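Local coordinates for protein hypothetical P60 katanin (Sulfolobus acidocaldarius, PDB 2W2U) that serves as an AAA-family ATPase of the archaeal cell-division machinery, its N-terminal MIT domain, the piece described here, binding an ESCRT-III peptide, at residues 24-29 / 40-45; 47-52 / 67-72. All coordinates share one frame; numbering follows the deposited sequence.

Contact 1 (24-29 / 40-45)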
loop_
_atom_site.group_PDB
_atom_site.type_symbol
_atom_site.label_atom_id
_atom_site.label_comp_id
_atom_site.label_asym_id
_atom_site.label_seq_id
_atom_site.Cartn_x
_atom_site.Cartn_y
_atom_site.Cartn_z
ATOM N N ILE A 24 -5.509 -4.023 1.508
ATOM C CA ILE A 24 -6.470 -5.128 1.475
ATOM C C ILE A 24 -7.716 -4.756 0.655
ATOM O O ILE A 24 -8.204 -5.569 -0.133
ATOM C CB ILE A 24 -6.863 -5.594 2.910
ATOM C CG1 ILE A 24 -5.657 -6.223 3.623
ATOM C CG2 ILE A 24 -8.028 -6.587 2.877
ATOM C CD1 ILE A 24 -5.905 -6.528 5.107
ATOM N N ASN A 25 -8.221 -3.537 0.838
ATOM C CA ASN A 25 -9.348 -3.041 0.042
ATOM C C ASN A 25 -9.038 -3.008 -1.456
ATOM O O ASN A 25 -9.889 -3.347 -2.277
ATOM C CB ASN A 25 -9.781 -1.644 0.502
ATOM C CG ASN A 25 -10.512 -1.653 1.835
ATOM O OD1 ASN A 25 -10.884 -2.704 2.359
ATOM N ND2 ASN A 25 -10.727 -0.462 2.388
ATOM N N ALA A 26 -7.816 -2.602 -1.794
ATOM C CA ALA A 26 -7.368 -2.493 -3.181
ATOM C C ALA A 26 -7.218 -3.849 -3.878
ATOM O O ALA A 26 -7.645 -4.013 -5.021
ATOM C CB ALA A 26 -6.067 -1.716 -3.248
ATOM N N VAL A 27 -6.604 -4.807 -3.187
ATOM C CA VAL A 27 -6.384 -6.140 -3.739
ATOM C C VAL A 27 -7.726 -6.868 -3.918
ATOM O O VAL A 27 -7.927 -7.578 -4.910
ATOM C CB VAL A 27 -5.376 -6.961 -2.873
ATOM C CG1 VAL A 27 -5.183 -8.354 -3.427
ATOM C CG2 VAL A 27 -4.030 -6.253 -2.809
ATOM N N LYS A 28 -8.641 -6.660 -2.971
ATOM C CA LYS A 28 -9.992 -7.215 -3.048
ATOM C C LYS A 28 -10.730 -6.669 -4.268
ATOM O O LYS A 28 -11.206 -7.442 -5.105
ATOM C CB LYS A 28 -10.776 -6.912 -1.763
ATOM C CG LYS A 28 -12.163 -7.562 -1.678
ATOM C CD LYS A 28 -12.932 -7.046 -0.462
ATOM C CE LYS A 28 -14.374 -7.542 -0.439
ATOM N NZ LYS A 28 -14.480 -8.975 -0.042
ATOM N N ALA A 29 -10.804 -5.338 -4.368
ATOM C CA ALA A 29 -11.445 -4.663 -5.499
ATOM C C ALA A 29 -10.789 -5.046 -6.828
ATOM O O ALA A 29 -11.473 -5.244 -7.831
ATOM C CB ALA A 29 -11.424 -3.149 -5.302
ATOM N N THR A 40 -8.064 3.603 -6.429
ATOM C CA THR A 40 -8.306 4.559 -5.338
ATOM C C THR A 40 -7.646 4.081 -4.047
ATOM O O THR A 40 -6.963 4.836 -3.367
ATOM C CB THR A 40 -9.822 4.797 -5.078
ATOM O OG1 THR A 40 -10.488 5.088 -6.307
ATOM C CG2 THR A 40 -10.038 5.971 -4.146
ATOM N N ASN A 41 -7.863 2.814 -3.726
ATOM C CA ASN A 41 -7.344 2.223 -2.506
ATOM C C ASN A 41 -5.819 2.014 -2.505
ATOM O O ASN A 41 -5.171 2.218 -1.481
ATOM C CB ASN A 41 -8.120 0.945 -2.185
ATOM C CG ASN A 41 -9.475 1.239 -1.556
ATOM O OD1 ASN A 41 -9.545 1.668 -0.406
ATOM N ND2 ASN A 41 -10.555 1.021 -2.312
ATOM N N TYR A 42 -5.261 1.630 -3.656
ATOM C CA TYR A 42 -3.805 1.545 -3.836
ATOM C C TYR A 42 -3.157 2.919 -3.598
ATOM O O TYR A 42 -2.140 3.022 -2.900
ATOM C CB TYR A 42 -3.443 1.052 -5.247
ATOM C CG TYR A 42 -3.550 -0.446 -5.499
ATOM C CD1 TYR A 42 -2.907 -1.375 -4.669
ATOM C CD2 TYR A 42 -4.251 -0.929 -6.604
ATOM C CE1 TYR A 42 -2.999 -2.750 -4.919
ATOM C CE2 TYR A 42 -4.351 -2.296 -6.863
ATOM C CZ TYR A 42 -3.719 -3.197 -6.020
ATOM O OH TYR A 42 -3.820 -4.536 -6.283
ATOM N N LYS A 43 -3.751 3.967 -4.175
ATOM C CA LYS A 43 -3.227 5.330 -4.030
ATOM C C LYS A 43 -3.239 5.773 -2.571
ATOM O O LYS A 43 -2.327 6.465 -2.118
ATOM C CB LYS A 43 -4.029 6.331 -4.866
ATOM C CG LYS A 43 -3.800 6.254 -6.359
ATOM C CD LYS A 43 -4.416 7.467 -7.047
ATOM C CE LYS A 43 -4.470 7.295 -8.553
ATOM N NZ LYS A 43 -3.162 7.492 -9.212
ATOM N N LYS A 44 -4.287 5.369 -1.853
ATOM C CA LYS A 44 -4.451 5.725 -0.447
ATOM C C LYS A 44 -3.466 4.966 0.436
ATOM O O LYS A 44 -2.994 5.495 1.442
ATOM C CB LYS A 44 -5.900 5.521 0.014
ATOM C CG LYS A 44 -6.848 6.603 -0.507
ATOM C CD LYS A 44 -8.296 6.343 -0.109
ATOM C CE LYS A 44 -9.254 7.388 -0.702
ATOM N NZ LYS A 44 -8.945 8.795 -0.269
ATOM N N ALA A 45 -3.163 3.729 0.051
ATOM C CA ALA A 45 -2.110 2.950 0.701
ATOM C C ALA A 45 -0.734 3.577 0.441
ATOM O O ALA A 45 0.082 3.699 1.358
ATOM C CB ALA A 45 -2.149 1.507 0.227
#
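Ala26 lies against the face of the Tyr42 ring, a clear case of how a small residue lets two helices come close. Its CB sits 3.5 Å from the centre of the Tyr42 ring and only 13° off the ring normal, a CH-pi contact over the middle of the face. The same methyl also meets the helix that carries the ring, with Ala26 CB 3.5 Å from Asn41 CB. Beside it Asn25 and Asn41 pass with their amide planes turned 79° apart; Asn41 OD1 comes 3.4 Å from Asn25 CB, a van der Waals touch, while Asn41 ND2 bonds back to the carbonyl of Glu37. The Tyr42 side chain, with CG anti to its carbonyl carbon (chi1 -79°), reaches toward helix 11-31 until its OH is 3.9 Å from Val27 CG2, and a hydrogen bond to Asp30 holds that hydroxyl. The axes of 24-29 and 40-45 approach to 7.8 Å, a close antiparallel pairing of the first two helices of the MIT domain. Arg75, Ile76 and Leu79 of helix 62-81 also pack against the Tyr42 side chain, so the tyrosine joins all three helices.

Contact 2 (47-52 / 67-72)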
loop_
_atom_site.group_PDB
_atom_site.type_symbol
_atom_site.label_atom_id
_atom_site.label_comp_id
_atom_site.label_asym_id
_atom_site.label_seq_id
_atom_site.Cartn_x
_atom_site.Cartn_y
_atom_site.Cartn_z
ATOM N N GLU A 47 -0.056 6.767 -0.281
ATOM C CA GLU A 47 0.032 8.004 0.490
ATOM C C GLU A 47 0.361 7.766 1.973
ATOM O O GLU A 47 1.179 8.483 2.549
ATOM C CB GLU A 47 -1.255 8.819 0.342
ATOM C CG GLU A 47 -1.140 10.256 0.826
ATOM C CD GLU A 47 -2.491 10.953 0.912
ATOM O OE1 GLU A 47 -3.529 10.281 0.712
ATOM O OE2 GLU A 47 -2.510 12.173 1.181
ATOM N N VAL A 48 -0.275 6.774 2.590
ATOM C CA VAL A 48 0.044 6.431 3.990
ATOM C C VAL A 48 1.473 5.880 4.101
ATOM O O VAL A 48 2.202 6.217 5.036
ATOM C CB VAL A 48 -0.967 5.432 4.615
ATOM C CG1 VAL A 48 -0.606 5.131 6.063
ATOM C CG2 VAL A 48 -2.401 5.982 4.539
ATOM N N LEU A 49 1.864 5.043 3.140
ATOM C CA LEU A 49 3.211 4.467 3.114
ATOM C C LEU A 49 4.287 5.533 2.868
ATOM O O LEU A 49 5.378 5.454 3.431
ATOM C CB LEU A 49 3.311 3.317 2.099
ATOM C CG LEU A 49 2.583 1.992 2.405
ATOM C CD1 LEU A 49 2.523 1.077 1.173
ATOM C CD2 LEU A 49 3.201 1.249 3.590
ATOM N N ALA A 50 3.965 6.537 2.051
ATOM C CA ALA A 50 4.865 7.673 1.844
ATOM C C ALA A 50 5.045 8.478 3.133
ATOM O O ALA A 50 6.149 8.927 3.438
ATOM C CB ALA A 50 4.373 8.567 0.698
ATOM N N GLN A 51 3.961 8.638 3.891
ATOM C CA GLN A 51 4.007 9.324 5.179
ATOM C C GLN A 51 4.898 8.582 6.188
ATOM O O GLN A 51 5.692 9.208 6.906
ATOM C CB GLN A 51 2.592 9.497 5.744
ATOM C CG GLN A 51 2.537 10.182 7.109
ATOM C CD GLN A 51 2.889 11.657 7.033
ATOM O OE1 GLN A 51 2.277 12.407 6.275
ATOM N NE2 GLN A 51 3.871 12.084 7.829
ATOM N N LEU A 52 4.742 7.255 6.233
ATOM C CA LEU A 52 5.582 6.376 7.057
ATOM C C LEU A 52 7.067 6.477 6.691
ATOM O O LEU A 52 7.919 6.566 7.573
ATOM C CB LEU A 52 5.089 4.924 6.987
ATOM C CG LEU A 52 3.883 4.519 7.853
ATOM C CD1 LEU A 52 3.260 3.231 7.356
ATOM C CD2 LEU A 52 4.251 4.387 9.331
ATOM N N GLN A 67 9.364 -0.683 -1.062
ATOM C CA GLN A 67 9.056 -1.812 -1.936
ATOM C C GLN A 67 7.568 -1.886 -2.283
ATOM O O GLN A 67 7.208 -2.093 -3.440
ATOM C CB GLN A 67 9.504 -3.136 -1.295
ATOM C CG GLN A 67 9.273 -4.380 -2.163
ATOM C CD GLN A 67 9.320 -5.689 -1.368
ATOM O OE1 GLN A 67 10.223 -5.902 -0.556
ATOM N NE2 GLN A 67 8.344 -6.574 -1.608
ATOM N N MET A 68 6.710 -1.728 -1.280
ATOM C CA MET A 68 5.269 -1.841 -1.489
ATOM C C MET A 68 4.678 -0.656 -2.264
ATOM O O MET A 68 3.775 -0.836 -3.091
ATOM C CB MET A 68 4.536 -2.093 -0.168
ATOM C CG MET A 68 4.881 -3.448 0.476
ATOM S SD MET A 68 4.967 -4.866 -0.662
ATOM C CE MET A 68 3.232 -5.125 -1.014
ATOM N N ILE A 69 5.198 0.542 -1.998
ATOM C CA ILE A 69 4.852 1.739 -2.776
ATOM C C ILE A 69 5.051 1.449 -4.268
ATOM O O ILE A 69 4.160 1.692 -5.080
ATOM C CB ILE A 69 5.671 2.992 -2.325
ATOM C CG1 ILE A 69 5.131 3.535 -0.999
ATOM C CG2 ILE A 69 5.646 4.104 -3.388
ATOM C CD1 ILE A 69 5.989 4.613 -0.359
ATOM N N ASN A 70 6.205 0.887 -4.612
ATOM C CA ASN A 70 6.534 0.609 -6.004
ATOM C C ASN A 70 5.669 -0.473 -6.639
ATOM O O ASN A 70 5.245 -0.334 -7.786
ATOM C CB ASN A 70 8.021 0.284 -6.149
ATOM C CG ASN A 70 8.898 1.484 -5.899
ATOM O OD1 ASN A 70 8.551 2.611 -6.263
ATOM N ND2 ASN A 70 10.047 1.256 -5.278
ATOM N N GLU A 71 5.394 -1.534 -5.884
ATOM C CA GLU A 71 4.495 -2.587 -6.339
ATOM C C GLU A 71 3.103 -2.033 -6.619
ATOM O O GLU A 71 2.506 -2.338 -7.651
ATOM C CB GLU A 71 4.421 -3.725 -5.317
ATOM C CG GLU A 71 5.677 -4.582 -5.261
ATOM C CD GLU A 71 5.519 -5.833 -4.415
ATOM O OE1 GLU A 71 6.555 -6.385 -3.992
ATOM O OE2 GLU A 71 4.375 -6.273 -4.172
ATOM N N TYR A 72 2.599 -1.212 -5.702
ATOM C CA TYR A 72 1.270 -0.622 -5.845
ATOM C C TYR A 72 1.230 0.401 -6.974
ATOM O O TYR A 72 0.257 0.437 -7.731
ATOM C CB TYR A 72 0.777 -0.019 -4.523
ATOM C CG TYR A 72 0.632 -1.024 -3.391
ATOM C CD1 TYR A 72 0.400 -2.376 -3.651
ATOM C CD2 TYR A 72 0.699 -0.616 -2.059
ATOM C CE1 TYR A 72 0.265 -3.294 -2.616
ATOM C CE2 TYR A 72 0.563 -1.524 -1.020
ATOM C CZ TYR A 72 0.343 -2.861 -1.307
ATOM O OH TYR A 72 0.210 -3.769 -0.279
#
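Segments 47-52 and 67-72 run antiparallel at 156°, with axes 9.7 Å apart and Leu49 and Ile69 as the nearest CA pair. This is the packing of the second and third helices in the three-helix bundle of the MIT domain, and it illustrates how larger aliphatic side chains fill a wider gap between helices. Leu49 carries the contact with two parts of its side chain. Its CB lies 3.6 Å from Ile69 CG1. Farther out, the CD1 methyl enters the angle between Met68 and Tyr72, 4.0 Å from Met68 CB and 3.9 Å from Tyr72 CE2; the leucine crosses the tyrosine side chain at about a right angle. Ile69 has CG1 anti to its carbonyl carbon (chi1 -75°) and extends onward at chi2 171°, which carries CD1 over the backbone of the opposite helix. With an alanine here, CG1, CG2 and CD1 would all be missing, which is likely to open a gap beside Leu49 CB and the backbone at Ala50. Met68 turns away beyond its CB, its chain bent at chi2 and chi3, and packs on the backbone of the bound peptide. Apolar side chains of that peptide pack on Leu49 and Tyr72, and the Tyr72 hydroxyl hydrogen-bonds to the peptide backbone; Leu49, Met68 and Tyr72 thus serve both the helix packing and the peptide site. At the end of the Ile69 side chain, CD1 rests 3.7 Å from Ala50 N.

Overall arrangement
Helix 35-55 is the shared member of both contacts and runs antiparallel to each of its neighbours. Contact 1 joins helix 11-31 to helix 35-55; contact 2 joins helix 35-55 to helix 62-81. They follow in series along the chain, the first closing before the second opens, and their centres are about 12 Å apart. The two meet where the rings of Tyr42 and Tyr72 touch, planes about 35° apart, with Tyr42 CD1 3.6 Å from Tyr72 CD1. The bound peptide packs on residues of both contacts, consistent with a recognition site that draws on all three helices, including Tyr42, Leu49 and Tyr72 from the packing between them.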